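Amphiphysin (Drosophila melanogaster, PDB 1URU) probably senses and binds curved membranes through its crescent-shaped, dimeric BAR domain during endocytosis. Local coordinates at residues 49-54 / 124-129; 148-152 / 174-179. All coordinates share one frame; numbering follows the deposited sequence.

Contact 1 (49-54 / 124-129); sequences QQASAN and YTGQFP
Gln-49 reaches from helix 35-84 past the rim of the Phe-128 ring to the phenol of Tyr-124, both aromatics belonging to helix 92-156. Its CB lies 4.0 Å from Phe-128 CE2. CG lies anti to the backbone N (chi1 -175°), which puts it 3.5 Å from the same Phe-128 CE2; the chain is extended beyond it, and CD meets the ring edge near its plane, with the amide turned steeply against the ring. Gln-49 OE1 lies 3.7 Å from Phe-128 CE2. NE2 ends the run as a donor to Tyr-124 OH, 3.1 Å away and nearly in the amide plane, with an N-H...O angle of 159°. This nitrogen also bonds to Leu-196 O of helix 172-239, so the side chain ties together all three helices of the antiparallel BAR-domain coiled coil. A water closes a second route across the contact, donating to Gln-49 O and hydrogen-bonded to Tyr-124 OH.

One face of Phe-128 receives Gln-50 CA as a CH-pi contact, 4.2 Å from the ring centroid. Beyond it, the extended Gln-50 side chain brings NE2 to 3.5 Å from Phe-128 CB. Ala-53 CB packs against both rings, 3.7 Å from Tyr-124 CE2 and 3.9 Å from Phe-128 CE1. The Thr-125 hydroxyl beside it bonds to Leu-121 O within its own helix, while Tyr-124 stacks on Phe-203 of helix 172-239.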
loop_
_atom_site.group_PDB
_atom_site.type_symbol
_atom_site.label_atom_id
_atom_site.label_comp_id
_atom_site.label_asym_id
_atom_site.label_seq_id
_atom_site.Cartn_x
_atom_site.Cartn_y
_atom_site.Cartn_z
ATOM N N GLN A 49 -17.915 21.719 8.831
ATOM C CA GLN A 49 -16.765 21.981 7.961
ATOM C C GLN A 49 -15.508 21.429 8.644
ATOM O O GLN A 49 -14.693 20.785 7.997
ATOM C CB GLN A 49 -16.626 23.482 7.669
ATOM C CG GLN A 49 -15.536 23.850 6.679
ATOM C CD GLN A 49 -15.391 25.362 6.456
ATOM O OE1 GLN A 49 -15.978 26.164 7.169
ATOM N NE2 GLN A 49 -14.617 25.738 5.453
ATOM N N GLN A 50 -15.393 21.662 9.956
ATOM C CA GLN A 50 -14.271 21.188 10.763
ATOM C C GLN A 50 -14.253 19.664 10.919
ATOM O O GLN A 50 -13.205 19.066 10.928
ATOM C CB GLN A 50 -14.305 21.841 12.145
ATOM C CG GLN A 50 -13.294 21.293 13.144
ATOM C CD GLN A 50 -13.311 22.065 14.439
ATOM O OE1 GLN A 50 -14.379 22.288 15.029
ATOM N NE2 GLN A 50 -12.140 22.478 14.889
ATOM N N ALA A 51 -15.411 19.042 11.053
ATOM C CA ALA A 51 -15.492 17.586 11.179
ATOM C C ALA A 51 -15.085 16.916 9.872
ATOM O O ALA A 51 -14.504 15.838 9.891
ATOM C CB ALA A 51 -16.927 17.146 11.581
ATOM N N SER A 52 -15.403 17.571 8.751
ATOM C CA SER A 52 -15.114 17.046 7.406
ATOM C C SER A 52 -13.629 17.195 7.038
ATOM O O SER A 52 -13.075 16.330 6.383
ATOM C CB SER A 52 -15.978 17.735 6.329
ATOM O OG SER A 52 -17.364 17.459 6.484
ATOM N N ALA A 53 -12.990 18.279 7.476
ATOM C CA ALA A 53 -11.566 18.483 7.215
ATOM C C ALA A 53 -10.677 17.597 8.104
ATOM O O ALA A 53 -9.628 17.138 7.659
ATOM C CB ALA A 53 -11.193 19.949 7.376
ATOM N N ASN A 54 -11.103 17.367 9.352
ATOM C CA ASN A 54 -10.390 16.489 10.290
ATOM C C ASN A 54 -10.418 15.035 9.809
ATOM O O ASN A 54 -9.406 14.299 9.892
ATOM C CB ASN A 54 -11.005 16.587 11.685
ATOM C CG ASN A 54 -10.623 17.884 12.415
ATOM O OD1 ASN A 54 -11.110 18.154 13.499
ATOM N ND2 ASN A 54 -9.743 18.665 11.826
ATOM N N TYR A 124 -5.139 24.196 6.114
ATOM C CA TYR A 124 -6.551 24.497 6.040
ATOM C C TYR A 124 -7.235 23.902 7.243
ATOM O O TYR A 124 -8.115 24.516 7.845
ATOM C CB TYR A 124 -7.132 23.924 4.749
ATOM C CG TYR A 124 -8.638 23.851 4.665
ATOM C CD1 TYR A 124 -9.410 24.977 4.325
ATOM C CD2 TYR A 124 -9.296 22.647 4.893
ATOM C CE1 TYR A 124 -10.812 24.891 4.243
ATOM C CE2 TYR A 124 -10.668 22.547 4.809
ATOM C CZ TYR A 124 -11.431 23.653 4.474
ATOM O OH TYR A 124 -12.799 23.482 4.369
ATOM N N THR A 125 -6.805 22.710 7.611
ATOM C CA THR A 125 -7.373 22.025 8.761
ATOM C C THR A 125 -7.061 22.719 10.088
ATOM O O THR A 125 -7.868 22.639 11.023
ATOM C CB THR A 125 -6.881 20.583 8.790
ATOM O OG1 THR A 125 -7.385 19.896 7.637
ATOM C CG2 THR A 125 -7.496 19.843 9.929
ATOM N N GLY A 126 -5.903 23.390 10.156
ATOM C CA GLY A 126 -5.390 23.980 11.386
ATOM C C GLY A 126 -6.028 25.313 11.720
ATOM O O GLY A 126 -5.947 25.791 12.859
ATOM N N GLN A 127 -6.680 25.930 10.743
ATOM C CA GLN A 127 -7.332 27.200 11.010
ATOM C C GLN A 127 -8.630 27.032 11.781
ATOM O O GLN A 127 -9.094 27.992 12.386
ATOM C CB GLN A 127 -7.527 28.015 9.732
ATOM C CG GLN A 127 -8.551 27.481 8.775
ATOM C CD GLN A 127 -8.311 27.935 7.347
ATOM O OE1 GLN A 127 -7.571 28.873 7.098
ATOM N NE2 GLN A 127 -8.942 27.258 6.405
ATOM N N PHE A 128 -9.160 25.815 11.839
ATOM C CA PHE A 128 -10.406 25.547 12.571
ATOM C C PHE A 128 -10.345 25.612 14.114
ATOM O O PHE A 128 -11.236 26.210 14.721
ATOM C CB PHE A 128 -11.034 24.221 12.116
ATOM C CG PHE A 128 -11.485 24.241 10.696
ATOM C CD1 PHE A 128 -10.686 23.727 9.695
ATOM C CD2 PHE A 128 -12.684 24.821 10.355
ATOM C CE1 PHE A 128 -11.080 23.762 8.379
ATOM C CE2 PHE A 128 -13.096 24.853 9.032
ATOM C CZ PHE A 128 -12.279 24.326 8.040
ATOM N N PRO A 129 -9.368 24.978 14.762
ATOM C CA PRO A 129 -9.230 25.111 16.225
ATOM C C PRO A 129 -9.092 26.545 16.760
ATOM O O PRO A 129 -9.599 26.806 17.838
ATOM C CB PRO A 129 -7.991 24.257 16.553
ATOM C CG PRO A 129 -7.332 24.011 15.289
ATOM C CD PRO A 129 -8.400 24.014 14.222
HETATM O O HOH W 1 -13.916 21.286 5.312
#

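Contact 2 (148-152 / 174-179); sequences QRHSF and QLEEAR
Glu-176 OE1 is gripped by two nitrogens of Arg-179, NE at 2.6 Å and, weakly, NH2, and the same guanidinium approaches Arg-149 across the contact. Arg-179 NH2 also bonds to Glu-176 OE2 at 3.0 Å. This side-on, two-nitrogen salt bridge fixes the rotation of the guanidinium, and the nearby carboxylate probably eases the approach of the second arginine. The two guanidinium planes are 63° apart, with Arg-149 NH2 at the edge of the Arg-179 group, 4.0 Å from Arg-179 NH2.

Apolar packing rests on Leu-175. Chi1 (174°) sets its CG anti to the backbone N and chi2 splits the methyls: CD1 lies 3.7 Å from Gln-148 C and touches Arg-149 N, while CD2 meets Phe-152 CD2 at 4.1 Å. Gln-148 CB also touches Leu-175 CD1, and its extended chain leads on to bring NE2 within 3.9 Å of Ala-178 CB; no hydrogen bond links the two segments.

Their axes run antiparallel at 161°, 10.4 Å apart, near the C-terminal end of helix 92-156 and the start of helix 172-239. Further back along helix 92-156, Asp-144 and Tyr-145 also pack on Ala-178, and Tyr-145 touches Arg-179, whereas the second subunit touches neither segment.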
loop_
_atom_site.group_PDB
_atom_site.type_symbol
_atom_site.label_atom_id
_atom_site.label_comp_id
_atom_site.label_asym_id
_atom_site.label_seq_id
_atom_site.Cartn_x
_atom_site.Cartn_y
_atom_site.Cartn_z
ATOM N N GLN A 148 -24.511 40.845 33.352
ATOM C CA GLN A 148 -24.381 42.192 33.925
ATOM C C GLN A 148 -25.552 43.108 33.578
ATOM O O GLN A 148 -25.763 44.099 34.272
ATOM C CB GLN A 148 -23.079 42.841 33.469
ATOM C CG GLN A 148 -21.873 42.234 34.116
ATOM C CD GLN A 148 -20.605 42.943 33.735
ATOM O OE1 GLN A 148 -20.433 44.117 34.054
ATOM N NE2 GLN A 148 -19.707 42.239 33.055
ATOM N N ARG A 149 -26.284 42.787 32.504
ATOM C CA ARG A 149 -27.541 43.462 32.159
ATOM C C ARG A 149 -28.572 43.158 33.237
ATOM O O ARG A 149 -29.195 44.062 33.776
ATOM C CB ARG A 149 -28.088 42.995 30.804
ATOM C CG ARG A 149 -27.673 43.861 29.613
ATOM C CD ARG A 149 -28.817 44.650 28.937
ATOM N NE ARG A 149 -28.489 46.078 28.754
ATOM C CZ ARG A 149 -29.380 47.082 28.678
ATOM N NH1 ARG A 149 -30.697 46.858 28.749
ATOM N NH2 ARG A 149 -28.944 48.332 28.522
ATOM N N HIS A 150 -28.755 41.869 33.515
ATOM C CA HIS A 150 -29.505 41.384 34.684
ATOM C C HIS A 150 -28.993 42.058 35.983
ATOM O O HIS A 150 -29.736 42.819 36.611
ATOM C CB HIS A 150 -29.452 39.826 34.723
ATOM C CG HIS A 150 -29.660 39.206 36.078
ATOM N ND1 HIS A 150 -30.428 39.782 37.071
ATOM C CD2 HIS A 150 -29.209 38.032 36.589
ATOM C CE1 HIS A 150 -30.419 39.006 38.142
ATOM N NE2 HIS A 150 -29.688 37.937 37.876
ATOM N N SER A 151 -27.733 41.808 36.355
ATOM C CA SER A 151 -27.128 42.362 37.585
ATOM C C SER A 151 -27.314 43.883 37.755
ATOM O O SER A 151 -27.505 44.357 38.879
ATOM C CB SER A 151 -25.629 42.011 37.643
ATOM O OG SER A 151 -24.923 42.822 38.566
ATOM N N PHE A 152 -27.273 44.628 36.644
ATOM C CA PHE A 152 -27.334 46.093 36.654
ATOM C C PHE A 152 -28.779 46.633 36.514
ATOM O O PHE A 152 -29.048 47.790 36.855
ATOM C CB PHE A 152 -26.423 46.674 35.552
ATOM C CG PHE A 152 -26.430 48.182 35.485
ATOM C CD1 PHE A 152 -25.590 48.934 36.305
ATOM C CD2 PHE A 152 -27.301 48.847 34.623
ATOM C CE1 PHE A 152 -25.612 50.317 36.256
ATOM C CE2 PHE A 152 -27.325 50.224 34.572
ATOM C CZ PHE A 152 -26.480 50.961 35.391
ATOM N N GLN A 174 -18.640 49.508 33.313
ATOM C CA GLN A 174 -18.169 48.132 33.206
ATOM C C GLN A 174 -19.082 47.285 32.306
ATOM O O GLN A 174 -18.614 46.383 31.607
ATOM C CB GLN A 174 -18.086 47.527 34.610
ATOM C CG GLN A 174 -16.951 46.523 34.845
ATOM C CD GLN A 174 -17.173 45.699 36.121
ATOM O OE1 GLN A 174 -16.693 44.562 36.228
ATOM N NE2 GLN A 174 -17.909 46.270 37.084
ATOM N N LEU A 175 -20.380 47.578 32.339
ATOM C CA LEU A 175 -21.362 46.985 31.427
ATOM C C LEU A 175 -21.084 47.391 29.978
ATOM O O LEU A 175 -21.169 46.567 29.069
ATOM C CB LEU A 175 -22.766 47.450 31.820
ATOM C CG LEU A 175 -23.966 47.076 30.950
ATOM C CD1 LEU A 175 -24.367 45.630 31.210
ATOM C CD2 LEU A 175 -25.126 48.009 31.230
ATOM N N GLU A 176 -20.746 48.654 29.759
ATOM C CA GLU A 176 -20.412 49.112 28.422
ATOM C C GLU A 176 -19.101 48.529 27.949
ATOM O O GLU A 176 -18.781 48.630 26.783
ATOM C CB GLU A 176 -20.319 50.640 28.353
ATOM C CG GLU A 176 -21.582 51.393 28.771
ATOM C CD GLU A 176 -22.804 51.052 27.934
ATOM O OE1 GLU A 176 -22.641 50.594 26.773
ATOM O OE2 GLU A 176 -23.927 51.246 28.455
ATOM N N GLU A 177 -18.313 47.966 28.853
ATOM C CA GLU A 177 -17.125 47.239 28.444
ATOM C C GLU A 177 -17.528 45.891 27.879
ATOM O O GLU A 177 -17.067 45.507 26.820
ATOM C CB GLU A 177 -16.153 47.022 29.607
ATOM C CG GLU A 177 -15.649 48.284 30.288
ATOM C CD GLU A 177 -14.888 49.237 29.371
ATOM O OE1 GLU A 177 -14.579 48.884 28.188
ATOM O OE2 GLU A 177 -14.591 50.358 29.864
ATOM N N ALA A 178 -18.382 45.167 28.594
ATOM C CA ALA A 178 -18.769 43.823 28.170
ATOM C C ALA A 178 -19.557 43.856 26.851
ATOM O O ALA A 178 -19.548 42.890 26.091
ATOM C CB ALA A 178 -19.566 43.126 29.269
ATOM N N ARG A 179 -20.219 44.977 26.590
ATOM C CA ARG A 179 -21.020 45.143 25.389
ATOM C C ARG A 179 -20.182 45.670 24.226
ATOM O O ARG A 179 -20.387 45.261 23.111
ATOM C CB ARG A 179 -22.203 46.057 25.675
ATOM C CG ARG A 179 -23.027 46.452 24.460
ATOM C CD ARG A 179 -23.089 47.971 24.223
ATOM N NE ARG A 179 -23.697 48.654 25.375
ATOM C CZ ARG A 179 -25.012 48.642 25.661
ATOM N NH1 ARG A 179 -25.881 47.984 24.888
ATOM N NH2 ARG A 179 -25.459 49.282 26.737
#

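Overall arrangement
Helix 92-156 is common to both contacts, pairing with helix 35-84 in contact 1 and with helix 172-239 in contact 2. Their centres are 34 Å apart and their nearest atoms about 21 Å, so they do not touch. Contact 1 lies about 5 Å from the centre of the chain, where Ser-52 also hydrogen-bonds to Glu-83 of the second subunit; contact 2 lies about 39 Å from it, near the link between the second and third helices. Buried three-helix packing at the middle thus gives way to a partly buried helix pair towards one end, consistent with the elongated arms of a BAR dimer.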